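Local coordinates for protein catechol 2,3-dioxygenase (Pseudomonas sp. KL28, PDB 3HPY) that probably catalyses the iron-dependent extradiol cleavage of catechol by dioxygen to 2-hydroxymuconic semialdehyde, as a homotetramer active in the breakdown of aromatic hydrocarbons, at residues H154-G159 against K213-S218; F219-W224 against F266-G271; V239-G244 against C254-W259; G244-G249 against G292-Q297. All blocks are in the same frame, centred on the assembly; numbering follows the deposited sequence.

Interaction 1: H154-G159 against K213-S218; sequences HCLLYG and KLHHCS. With FE (Fe (III) ion), chain I; MCT (4-methylcatechol), chain J.
His-154 and His-216 reach out from two neighbouring antiparallel strands and bind one iron ion, each through NE2 at 2.4 Å. Both side chains leave the same face of the sheet, and with CG between the backbone N and the carbonyl carbon (chi1 61° and 73°) each NE2 is turned onto the metal. 4-Methylcatechol chelates the iron through O3 (1.9 Å) and O4 (2.1 Å), and Glu-267 supplies the remaining protein ligand.

Backbone hydrogen bonds join the two strands on which the histidines stand. Ser-218 N gives a nearly straight bond to His-154 O (2.7 Å), and Leu-156 N one to His-216 O (2.8 Å). A classic beta bulge then sets two residues, His-215 and His-216, opposite the single Leu-156, whose O takes His-215 N at 3.0 Å and only weakly His-216 N.

Ring contacts fill in round the ladder. Ser-218 CB sits over one face of the His-154 imidazole, 3.4 Å from its centroid, while Ser-218 OG bonds to Glu-267. The side chains of Tyr-158 and His-215 run alongside each other, their ring planes 21° apart but slid so that they barely overlap. Leu-156 CB packs on His-216 CE1 (3.5 Å).

Two imidazoles and one carboxylate on a single metal form the facial triad of extradiol dioxygenases, consistent with a site that keeps one side of the iron for substrate and dioxygen.

Interaction 2: F219-W224 against F266-G271; sequences FLLESW and FETFMG. With FE (Fe (III) ion), chain I; MCT (4-methylcatechol), chain J.
The parallel pairing of strands 213-220 and 265-270, in the metal-binding half of this extradiol dioxygenase, carries the carboxylate ligand of the active site. Phe-219 N donates to Glu-267 O (2.7 Å), Phe-269 N returns a bond to Phe-219 O (2.9 Å), and Leu-221 N closes the ladder on Phe-269 O. The Phe-219 ring presents its edge to the same Glu-267 carbonyl, CD1 standing 3.5 Å from that O.

Past the ladder the chain of 219-224 swings away toward the next helix, and Met-270 follows it. Bent at chi2 and chi3, the methionine curls its thioether against this turn, with CE 3.6 Å from Ser-223 CA. Both methyls of Leu-221 touch Thr-268 CB at 4.0 Å; on the opposite face of the sheet Leu-220 CD1 packs against the Phe-269 ring.

The Glu-267 side chain takes no part in this packing and runs to the metal. With CG anti to the backbone N (chi1 170°) and the chain extended, it brings OE1 to the iron at 2.1 Å. Ser-218 bonds to OE1 and Thr-255 to OE2, so both carboxylate oxygens are held, which would limit rotation of the carboxylate and hold OE1 on the metal.

Interaction 3: V239-G244 against C254-W259; sequences VNVDIG and CTIYAW. With MCT (4-methylcatechol), chain J.
Tyr-257 and Ile-243 meet at the close-packed end of an antiparallel pairing. Ile-243 CG2, set between the backbone N and the carbonyl carbon by a chi1 that puts CG1 anti to N (-175°), presses on Tyr-257 CB at 3.5 Å and comes as near to ring atom CD2. In the backbone next to them Tyr-257 N donates in the carbonyl plane to Ile-243 O (3.1 Å). Tyr-257 O in turn faces two consecutive amides: Asp-242 N, at a separation too short to be trusted in detail, and Ile-243 N (3.3 Å). Asp-242 and Ile-243 thus share one partner in a classic beta bulge, where the chain turns its corner. The tyrosine ring runs on from there toward the active site, and OH donates to 4-methylcatechol O3 at 2.7 Å, with the substrate oxygen near the plane of the ring.

The other end is more open. Trp-259 N bonds to Asn-240 O (2.8 Å), nearly in line with the carbonyl, but Trp-259 is only partly buried, and Asn-240 is exposed. Asp-242 CB rests over the face of the six-membered ring of Trp-259, 3.8 Å from its centroid, and its carboxylate is inclined only 25° to the indole. The charge of Asp-242 is met by a salt bridge from OD2 to Arg-265.

Strand 254-259 pairs on its far edge with strand 265-270, while Ile-256 and Ala-258 press on Met-234 of helix 224-236. Val-241, whose CG1 packs on Ile-256 CG2, also touches Pro-296 of a second subunit, so this edge of the sheet is covered by helix 224-236 and borders a subunit interface.

Interaction 4: G244-G249 against G292-Q297; sequences GPTRHG and GLDYPQ. With MCT (4-methylcatechol), chain J.
Thr-246 and Asp-294 cross at an angle, the hydroxyl of one meeting the carboxylate of the other. Thr-246 OG1, anti to the backbone N (chi1 -178°), donates to Asp-294 OD1 at 2.6 Å from above the carboxylate plane. Gln-297 N reaches the same oxygen from the opposite face, at 3.2 Å, in an Asx motif, so OD1 is gripped between the two donors. Pro-296 lies against the same hydroxyl.

Arg-247 and Tyr-295 run side by side, CG of the arginine 3.7 Å from Tyr-295 CB, with the guanidinium almost perpendicular to the phenol ring. Their backbones are tied by Tyr-295 N to Arg-247 O (2.6 Å). Farther out, the guanidinium forms a salt bridge with Asp-232 of a second subunit.

The His-248 ring lies between Leu-293 and the substrate. CD2 directs an edge at Leu-293 O (3.1 Å), and one face lies flat under 4-methylcatechol, whose C6 sits 3.3 Å above the plane, over its centre. His-248 NE2 is bonded to Tyr-257 OH, linking two residues of the substrate pocket. Next to it Gly-249 N donates to Gly-292 O at 2.9 Å, from above the carbonyl plane.

The contact thus ties the end of helix 289-293 and the last modelled residues to strand 246-247, which pairs on with strand 254-259; the chain then continues against the second subunit, where Tyr-295 O is hydrogen-bonded to Ser-235 of that subunit.

How the interactions relate
All four contacts converge on one bound 4-methylcatechol. Interactions 1 and 2 share strand 213-220 and supply the three protein ligands of the iron; Cys-217 O meets Glu-267 N at 2.9 Å to continue the sheet. Interaction 3 lies next along it, Phe-266 N standing 3.0 Å from Ala-258 O, and is nested within the chain loop that interaction 2 closes. Interaction 4 shares Gly-244 with interaction 3 and is joined to it where Thr-255 N lies 2.7 Å from Thr-246 O. Metal binding thus comes from interactions 1 and 2, while interactions 3 and 4 bring Tyr-257 and His-248 into direct contact with the substrate; the centres of 1 and 4 are about 18 Å apart.

Interaction 1: H154-G159 against K213-S218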
# COMPACT_ATOMS: atom_id res chain seq x y z
N HIS C 154 3.17 -16.91 14.94
CA HIS C 154 3.82 -18.20 15.07
C HIS C 154 5.23 -18.02 15.59
O HIS C 154 5.60 -16.95 16.07
CB HIS C 154 3.90 -18.89 13.72
CG HIS C 154 4.70 -18.13 12.70
ND1 HIS C 154 4.18 -17.08 11.97
CD2 HIS C 154 5.98 -18.27 12.29
CE1 HIS C 154 5.10 -16.62 11.15
NE2 HIS C 154 6.20 -17.32 11.32
N CYS C 155 6.02 -19.08 15.47
CA CYS C 155 7.42 -19.07 15.86
C CYS C 155 8.08 -20.16 15.05
O CYS C 155 7.40 -21.05 14.52
CB CYS C 155 7.59 -19.34 17.36
SG CYS C 155 7.35 -21.07 17.88
N LEU C 156 9.39 -20.08 14.91
CA LEU C 156 10.12 -21.08 14.15
C LEU C 156 11.18 -21.64 15.09
O LEU C 156 12.03 -20.91 15.59
CB LEU C 156 10.77 -20.43 12.92
CG LEU C 156 11.35 -21.33 11.83
CD1 LEU C 156 11.72 -20.49 10.62
CD2 LEU C 156 12.58 -22.06 12.34
N LEU C 157 11.11 -22.95 15.32
CA LEU C 157 12.04 -23.62 16.21
C LEU C 157 13.07 -24.44 15.46
O LEU C 157 12.80 -24.94 14.36
CB LEU C 157 11.30 -24.56 17.18
CG LEU C 157 10.20 -23.98 18.06
CD1 LEU C 157 10.52 -22.55 18.47
CD2 LEU C 157 8.89 -24.06 17.31
N TYR C 158 14.24 -24.55 16.06
CA TYR C 158 15.35 -25.32 15.51
C TYR C 158 15.70 -26.43 16.48
O TYR C 158 16.01 -26.18 17.63
CB TYR C 158 16.57 -24.44 15.31
CG TYR C 158 16.71 -23.89 13.92
CD1 TYR C 158 15.72 -23.08 13.37
CD2 TYR C 158 17.84 -24.16 13.15
CE1 TYR C 158 15.85 -22.54 12.09
CE2 TYR C 158 17.99 -23.62 11.87
CZ TYR C 158 16.99 -22.81 11.35
OH TYR C 158 17.12 -22.27 10.09
N GLY C 159 15.64 -27.67 16.00
CA GLY C 159 15.96 -28.79 16.85
C GLY C 159 16.03 -30.04 16.01
O GLY C 159 15.58 -30.03 14.86
N LYS C 213 16.53 -24.77 20.39
CA LYS C 213 16.90 -23.52 19.75
C LYS C 213 15.70 -22.73 19.24
O LYS C 213 14.77 -23.29 18.66
CB LYS C 213 17.88 -23.79 18.60
CG LYS C 213 19.30 -24.11 19.08
CD LYS C 213 19.90 -22.91 19.82
CE LYS C 213 21.29 -23.18 20.38
NZ LYS C 213 21.27 -24.14 21.52
N LEU C 214 15.74 -21.43 19.45
CA LEU C 214 14.67 -20.55 19.02
C LEU C 214 15.15 -19.68 17.87
O LEU C 214 16.05 -18.86 18.05
CB LEU C 214 14.22 -19.66 20.18
CG LEU C 214 13.21 -18.53 19.96
CD1 LEU C 214 13.95 -17.27 19.56
CD2 LEU C 214 12.19 -18.92 18.90
N HIS C 215 14.58 -19.88 16.68
CA HIS C 215 14.99 -19.06 15.54
C HIS C 215 14.33 -17.69 15.70
O HIS C 215 15.01 -16.66 15.64
CB HIS C 215 14.56 -19.69 14.21
CG HIS C 215 15.18 -19.03 13.02
ND1 HIS C 215 16.34 -19.48 12.43
CD2 HIS C 215 14.83 -17.92 12.33
CE1 HIS C 215 16.68 -18.68 11.44
NE2 HIS C 215 15.78 -17.72 11.36
N HIS C 216 13.02 -17.68 15.89
CA HIS C 216 12.30 -16.43 16.07
C HIS C 216 10.82 -16.62 16.35
O HIS C 216 10.24 -17.65 16.01
CB HIS C 216 12.42 -15.57 14.81
CG HIS C 216 11.61 -16.08 13.66
ND1 HIS C 216 12.13 -16.92 12.70
CD2 HIS C 216 10.33 -15.85 13.30
CE1 HIS C 216 11.20 -17.19 11.80
NE2 HIS C 216 10.10 -16.55 12.14
N CYS C 217 10.23 -15.62 16.99
CA CYS C 217 8.80 -15.60 17.26
C CYS C 217 8.29 -14.58 16.24
O CYS C 217 8.98 -13.59 15.98
CB CYS C 217 8.50 -15.11 18.68
SG CYS C 217 8.62 -16.37 19.98
N SER C 218 7.12 -14.81 15.66
CA SER C 218 6.63 -13.88 14.65
C SER C 218 5.34 -13.14 14.97
O SER C 218 4.42 -13.68 15.59
CB SER C 218 6.45 -14.60 13.32
OG SER C 218 5.98 -13.69 12.34
FE FE I . 8.34 -16.58 10.58
C1 MCT J . 10.09 -18.73 6.37
C2 MCT J . 10.44 -18.35 7.68
C3 MCT J . 9.47 -17.71 8.48
O3 MCT J . 9.80 -17.34 9.73
C4 MCT J . 8.17 -17.44 7.99
O4 MCT J . 7.26 -16.81 8.79
C5 MCT J . 7.82 -17.82 6.67
C6 MCT J . 8.79 -18.47 5.86
C MCT J . 11.10 -19.41 5.50

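Interaction 2: F219-W224 against F266-G271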
# COMPACT_ATOMS: atom_id res chain seq x y z
N PHE C 219 5.29 -11.88 14.53
CA PHE C 219 4.15 -11.01 14.75
C PHE C 219 3.52 -10.58 13.44
O PHE C 219 4.21 -10.23 12.47
CB PHE C 219 4.59 -9.79 15.57
CG PHE C 219 5.13 -10.14 16.94
CD1 PHE C 219 6.44 -10.59 17.10
CD2 PHE C 219 4.30 -10.07 18.06
CE1 PHE C 219 6.92 -10.96 18.35
CE2 PHE C 219 4.77 -10.44 19.32
CZ PHE C 219 6.08 -10.89 19.47
N LEU C 220 2.19 -10.60 13.40
CA LEU C 220 1.46 -10.25 12.19
C LEU C 220 1.28 -8.75 12.02
O LEU C 220 1.02 -8.03 12.98
CB LEU C 220 0.09 -10.93 12.20
CG LEU C 220 -0.80 -10.78 10.95
CD1 LEU C 220 -0.10 -11.38 9.75
CD2 LEU C 220 -2.14 -11.47 11.18
N LEU C 221 1.45 -8.28 10.78
CA LEU C 221 1.26 -6.87 10.44
C LEU C 221 0.08 -6.77 9.47
O LEU C 221 -0.31 -7.77 8.86
CB LEU C 221 2.52 -6.30 9.78
CG LEU C 221 3.30 -5.26 10.60
CD1 LEU C 221 3.56 -5.81 11.99
CD2 LEU C 221 4.61 -4.89 9.90
N GLU C 222 -0.49 -5.58 9.35
CA GLU C 222 -1.66 -5.35 8.50
C GLU C 222 -1.40 -5.24 7.00
O GLU C 222 -2.18 -5.76 6.20
CB GLU C 222 -2.38 -4.08 8.95
CG GLU C 222 -3.19 -4.23 10.22
CD GLU C 222 -4.59 -4.75 9.95
OE1 GLU C 222 -5.51 -3.92 9.81
OE2 GLU C 222 -4.76 -5.98 9.86
N SER C 223 -0.33 -4.57 6.61
CA SER C 223 -0.06 -4.39 5.19
C SER C 223 1.41 -4.23 4.87
O SER C 223 2.24 -4.09 5.77
CB SER C 223 -0.79 -3.15 4.70
OG SER C 223 -0.15 -1.99 5.22
N TRP C 224 1.73 -4.24 3.58
CA TRP C 224 3.10 -4.06 3.11
C TRP C 224 3.64 -2.72 3.60
O TRP C 224 4.79 -2.62 3.99
CB TRP C 224 3.13 -4.11 1.59
CG TRP C 224 4.49 -3.95 0.94
CD1 TRP C 224 4.78 -3.17 -0.14
CD2 TRP C 224 5.70 -4.66 1.25
NE1 TRP C 224 6.09 -3.35 -0.52
CE2 TRP C 224 6.68 -4.26 0.31
CE3 TRP C 224 6.06 -5.60 2.24
CZ2 TRP C 224 7.99 -4.76 0.32
CZ3 TRP C 224 7.36 -6.10 2.25
CH2 TRP C 224 8.31 -5.68 1.30
N PHE C 266 13.15 -11.74 16.24
CA PHE C 266 11.70 -11.71 16.13
C PHE C 266 11.39 -11.36 14.67
O PHE C 266 12.29 -11.00 13.90
CB PHE C 266 11.09 -10.68 17.08
CG PHE C 266 11.40 -9.25 16.73
CD1 PHE C 266 10.53 -8.51 15.93
CD2 PHE C 266 12.55 -8.64 17.21
CE1 PHE C 266 10.80 -7.19 15.62
CE2 PHE C 266 12.83 -7.31 16.90
CZ PHE C 266 11.95 -6.59 16.11
N GLU C 267 10.12 -11.49 14.29
CA GLU C 267 9.72 -11.18 12.92
C GLU C 267 8.41 -10.41 12.89
O GLU C 267 7.52 -10.63 13.73
CB GLU C 267 9.58 -12.48 12.12
CG GLU C 267 8.95 -12.34 10.75
CD GLU C 267 8.57 -13.70 10.16
OE1 GLU C 267 7.93 -14.49 10.88
OE2 GLU C 267 8.90 -13.98 8.99
N THR C 268 8.30 -9.49 11.93
CA THR C 268 7.08 -8.73 11.71
C THR C 268 6.73 -9.03 10.26
O THR C 268 7.46 -8.62 9.35
CB THR C 268 7.27 -7.19 11.80
OG1 THR C 268 8.35 -6.80 10.94
CG2 THR C 268 7.55 -6.76 13.22
N PHE C 269 5.65 -9.76 10.02
CA PHE C 269 5.28 -10.05 8.64
C PHE C 269 3.78 -9.95 8.40
O PHE C 269 3.00 -9.74 9.33
CB PHE C 269 5.78 -11.44 8.23
CG PHE C 269 4.78 -12.53 8.45
CD1 PHE C 269 4.41 -12.89 9.73
CD2 PHE C 269 4.16 -13.15 7.36
CE1 PHE C 269 3.44 -13.87 9.94
CE2 PHE C 269 3.19 -14.13 7.56
CZ PHE C 269 2.83 -14.49 8.85
N MET C 270 3.39 -10.10 7.13
CA MET C 270 2.00 -10.09 6.73
C MET C 270 1.84 -10.76 5.36
O MET C 270 2.82 -10.92 4.61
CB MET C 270 1.43 -8.65 6.72
CG MET C 270 1.93 -7.71 5.64
SD MET C 270 1.19 -8.08 4.04
CE MET C 270 -0.55 -7.87 4.40
N GLY C 271 0.63 -11.20 5.05
CA GLY C 271 0.39 -11.86 3.77
C GLY C 271 0.43 -13.38 3.80
O GLY C 271 0.47 -14.00 4.86
FE FE I . 8.34 -16.58 10.58
C1 MCT J . 10.09 -18.73 6.37
C2 MCT J . 10.44 -18.35 7.68
C3 MCT J . 9.47 -17.71 8.48
O3 MCT J . 9.80 -17.34 9.73
C4 MCT J . 8.17 -17.44 7.99
O4 MCT J . 7.26 -16.81 8.79
C5 MCT J . 7.82 -17.82 6.67
C6 MCT J . 8.79 -18.47 5.86
C MCT J . 11.10 -19.41 5.50

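Interaction 3: V239-G244 against C254-W259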
# COMPACT_ATOMS: atom_id res chain seq x y z
N VAL C 239 17.77 -0.63 16.09
CA VAL C 239 17.55 -2.06 16.24
C VAL C 239 18.27 -2.81 15.13
O VAL C 239 18.12 -2.48 13.96
CB VAL C 239 16.05 -2.41 16.12
CG1 VAL C 239 15.85 -3.90 16.27
CG2 VAL C 239 15.24 -1.64 17.15
N ASN C 240 19.06 -3.82 15.50
CA ASN C 240 19.78 -4.62 14.51
C ASN C 240 18.80 -5.46 13.71
O ASN C 240 18.03 -6.25 14.26
CB ASN C 240 20.80 -5.53 15.19
CG ASN C 240 21.96 -4.76 15.78
OD1 ASN C 240 22.79 -5.32 16.51
ND2 ASN C 240 22.04 -3.47 15.46
N VAL C 241 18.84 -5.28 12.39
CA VAL C 241 17.98 -5.99 11.47
C VAL C 241 18.77 -7.08 10.76
O VAL C 241 19.86 -6.84 10.26
CB VAL C 241 17.41 -5.03 10.41
CG1 VAL C 241 16.55 -5.80 9.43
CG2 VAL C 241 16.60 -3.93 11.08
N ASP C 242 18.21 -8.29 10.74
CA ASP C 242 18.84 -9.45 10.11
C ASP C 242 18.65 -9.39 8.58
O ASP C 242 19.62 -9.29 7.83
CB ASP C 242 18.21 -10.72 10.68
CG ASP C 242 18.89 -11.98 10.19
OD1 ASP C 242 19.90 -11.87 9.46
OD2 ASP C 242 18.41 -13.08 10.53
N ILE C 243 17.41 -9.48 8.13
CA ILE C 243 17.12 -9.41 6.71
C ILE C 243 16.08 -8.30 6.52
O ILE C 243 15.00 -8.34 7.10
CB ILE C 243 16.58 -10.77 6.17
CG1 ILE C 243 16.41 -10.70 4.65
CG2 ILE C 243 15.24 -11.11 6.81
CD1 ILE C 243 17.70 -10.47 3.90
N GLY C 244 16.45 -7.28 5.73
CA GLY C 244 15.58 -6.14 5.49
C GLY C 244 14.20 -6.49 4.96
O GLY C 244 13.89 -7.68 4.84
N CYS C 254 5.49 -11.49 3.30
CA CYS C 254 6.47 -10.41 3.35
C CYS C 254 6.94 -10.28 4.77
O CYS C 254 6.16 -10.46 5.71
CB CYS C 254 5.83 -9.11 2.89
SG CYS C 254 5.17 -9.27 1.26
N THR C 255 8.22 -9.94 4.96
CA THR C 255 8.72 -9.88 6.32
C THR C 255 10.02 -9.13 6.51
O THR C 255 10.65 -8.66 5.57
CB THR C 255 8.96 -11.30 6.82
OG1 THR C 255 9.36 -11.28 8.20
CG2 THR C 255 10.07 -11.94 6.00
N ILE C 256 10.41 -9.05 7.78
CA ILE C 256 11.66 -8.43 8.19
C ILE C 256 12.13 -9.16 9.44
O ILE C 256 11.34 -9.41 10.36
CB ILE C 256 11.48 -6.95 8.58
CG1 ILE C 256 11.12 -6.13 7.35
CG2 ILE C 256 12.78 -6.44 9.22
CD1 ILE C 256 11.06 -4.63 7.60
N TYR C 257 13.41 -9.50 9.48
CA TYR C 257 13.98 -10.16 10.65
C TYR C 257 14.86 -9.16 11.40
O TYR C 257 15.74 -8.53 10.80
CB TYR C 257 14.83 -11.37 10.27
CG TYR C 257 14.08 -12.64 9.91
CD1 TYR C 257 12.74 -12.82 10.27
CD2 TYR C 257 14.72 -13.66 9.22
CE1 TYR C 257 12.06 -13.99 9.95
CE2 TYR C 257 14.05 -14.84 8.88
CZ TYR C 257 12.73 -14.99 9.25
OH TYR C 257 12.08 -16.15 8.89
N ALA C 258 14.62 -9.03 12.70
CA ALA C 258 15.39 -8.13 13.53
C ALA C 258 15.75 -8.83 14.82
O ALA C 258 15.27 -9.93 15.08
CB ALA C 258 14.59 -6.87 13.82
N TRP C 259 16.59 -8.19 15.63
CA TRP C 259 16.98 -8.79 16.89
C TRP C 259 16.56 -7.95 18.06
O TRP C 259 16.55 -6.72 17.98
CB TRP C 259 18.50 -8.98 16.95
CG TRP C 259 18.95 -10.20 16.27
CD1 TRP C 259 18.73 -11.49 16.67
CD2 TRP C 259 19.65 -10.27 15.02
NE1 TRP C 259 19.25 -12.36 15.74
CE2 TRP C 259 19.82 -11.64 14.72
CE3 TRP C 259 20.14 -9.31 14.13
CZ2 TRP C 259 20.46 -12.08 13.56
CZ3 TRP C 259 20.79 -9.74 12.98
CH2 TRP C 259 20.94 -11.12 12.71
C1 MCT J . 10.09 -18.73 6.37
C2 MCT J . 10.44 -18.35 7.68
C3 MCT J . 9.47 -17.71 8.48
O3 MCT J . 9.80 -17.34 9.73
C4 MCT J . 8.17 -17.44 7.99
O4 MCT J . 7.26 -16.81 8.79
C5 MCT J . 7.82 -17.82 6.67
C6 MCT J . 8.79 -18.47 5.86
C MCT J . 11.10 -19.41 5.50

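Interaction 4: G244-G249 against G292-Q297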
# COMPACT_ATOMS: atom_id res chain seq x y z
N GLY C 244 16.45 -7.28 5.73
CA GLY C 244 15.58 -6.14 5.49
C GLY C 244 14.20 -6.49 4.96
O GLY C 244 13.89 -7.68 4.84
N PRO C 245 13.36 -5.50 4.64
CA PRO C 245 12.01 -5.78 4.12
C PRO C 245 12.04 -6.56 2.81
O PRO C 245 12.67 -6.14 1.84
CB PRO C 245 11.41 -4.38 3.95
CG PRO C 245 12.59 -3.54 3.68
CD PRO C 245 13.61 -4.05 4.66
N THR C 246 11.37 -7.71 2.80
CA THR C 246 11.34 -8.53 1.59
C THR C 246 10.24 -9.59 1.64
O THR C 246 9.40 -9.59 2.54
CB THR C 246 12.72 -9.20 1.36
OG1 THR C 246 12.70 -9.96 0.15
CG2 THR C 246 13.09 -10.10 2.54
N ARG C 247 10.22 -10.46 0.64
CA ARG C 247 9.24 -11.55 0.56
C ARG C 247 9.92 -12.93 0.62
O ARG C 247 10.98 -13.11 0.02
CB ARG C 247 8.46 -11.48 -0.76
CG ARG C 247 7.82 -12.81 -1.14
CD ARG C 247 6.34 -12.71 -1.20
NE ARG C 247 5.91 -11.85 -2.30
CZ ARG C 247 4.63 -11.56 -2.54
NH1 ARG C 247 3.69 -12.07 -1.75
NH2 ARG C 247 4.30 -10.77 -3.55
N HIS C 248 9.28 -13.87 1.34
CA HIS C 248 9.71 -15.27 1.44
C HIS C 248 9.01 -15.98 0.30
O HIS C 248 7.90 -15.56 -0.05
CB HIS C 248 9.17 -15.97 2.70
CG HIS C 248 9.79 -15.71 4.08
ND1 HIS C 248 9.00 -15.25 5.13
CD2 HIS C 248 11.04 -15.86 4.55
CE1 HIS C 248 9.77 -15.15 6.19
NE2 HIS C 248 10.99 -15.52 5.88
N GLY C 249 9.54 -17.04 -0.30
CA GLY C 249 8.78 -17.74 -1.34
C GLY C 249 7.80 -18.59 -0.54
O GLY C 249 6.58 -18.63 -0.75
N GLY C 292 13.34 -19.45 -1.63
CA GLY C 292 12.28 -19.74 -0.69
C GLY C 292 12.40 -18.90 0.57
O GLY C 292 11.40 -18.60 1.24
N LEU C 293 13.64 -18.55 0.88
CA LEU C 293 14.02 -17.72 2.02
C LEU C 293 13.76 -16.26 1.55
O LEU C 293 12.85 -15.60 2.07
CB LEU C 293 15.51 -17.98 2.32
CG LEU C 293 16.23 -17.75 3.66
CD1 LEU C 293 16.06 -16.30 4.05
CD2 LEU C 293 15.70 -18.68 4.75
N ASP C 294 14.53 -15.76 0.57
CA ASP C 294 14.30 -14.41 0.01
C ASP C 294 13.77 -14.68 -1.36
O ASP C 294 14.38 -15.40 -2.15
CB ASP C 294 15.58 -13.58 -0.17
CG ASP C 294 15.33 -12.04 -0.15
OD1 ASP C 294 14.53 -11.49 -0.95
OD2 ASP C 294 15.97 -11.38 0.69
N TYR C 295 12.63 -14.11 -1.67
CA TYR C 295 12.15 -14.34 -2.99
C TYR C 295 12.70 -13.30 -3.98
O TYR C 295 13.38 -13.67 -4.93
CB TYR C 295 10.65 -14.39 -3.00
CG TYR C 295 10.17 -14.79 -4.34
CD1 TYR C 295 10.32 -16.10 -4.80
CD2 TYR C 295 9.58 -13.86 -5.17
CE1 TYR C 295 9.89 -16.47 -6.07
CE2 TYR C 295 9.15 -14.20 -6.43
CZ TYR C 295 9.29 -15.50 -6.87
OH TYR C 295 8.78 -15.83 -8.09
N PRO C 296 12.45 -11.98 -3.76
CA PRO C 296 13.04 -11.12 -4.80
C PRO C 296 14.50 -11.44 -5.11
O PRO C 296 14.89 -11.68 -6.26
CB PRO C 296 12.86 -9.69 -4.27
CG PRO C 296 12.61 -9.83 -2.82
CD PRO C 296 11.96 -11.19 -2.61
N GLN C 297 15.28 -11.42 -4.04
CA GLN C 297 16.68 -11.77 -4.09
C GLN C 297 16.65 -13.30 -4.13
O GLN C 297 16.60 -13.89 -5.24
CB GLN C 297 17.38 -11.30 -2.80
CG GLN C 297 17.45 -9.77 -2.62
CD GLN C 297 18.39 -9.33 -1.50
OE1 GLN C 297 19.37 -10.01 -1.20
NE2 GLN C 297 18.09 -8.18 -0.89
C1 MCT J . 10.09 -18.73 6.37
C2 MCT J . 10.44 -18.35 7.68
C3 MCT J . 9.47 -17.71 8.48
O3 MCT J . 9.80 -17.34 9.73
C4 MCT J . 8.17 -17.44 7.99
O4 MCT J . 7.26 -16.81 8.79
C5 MCT J . 7.82 -17.82 6.67
C6 MCT J . 8.79 -18.47 5.86
C MCT J . 11.10 -19.41 5.50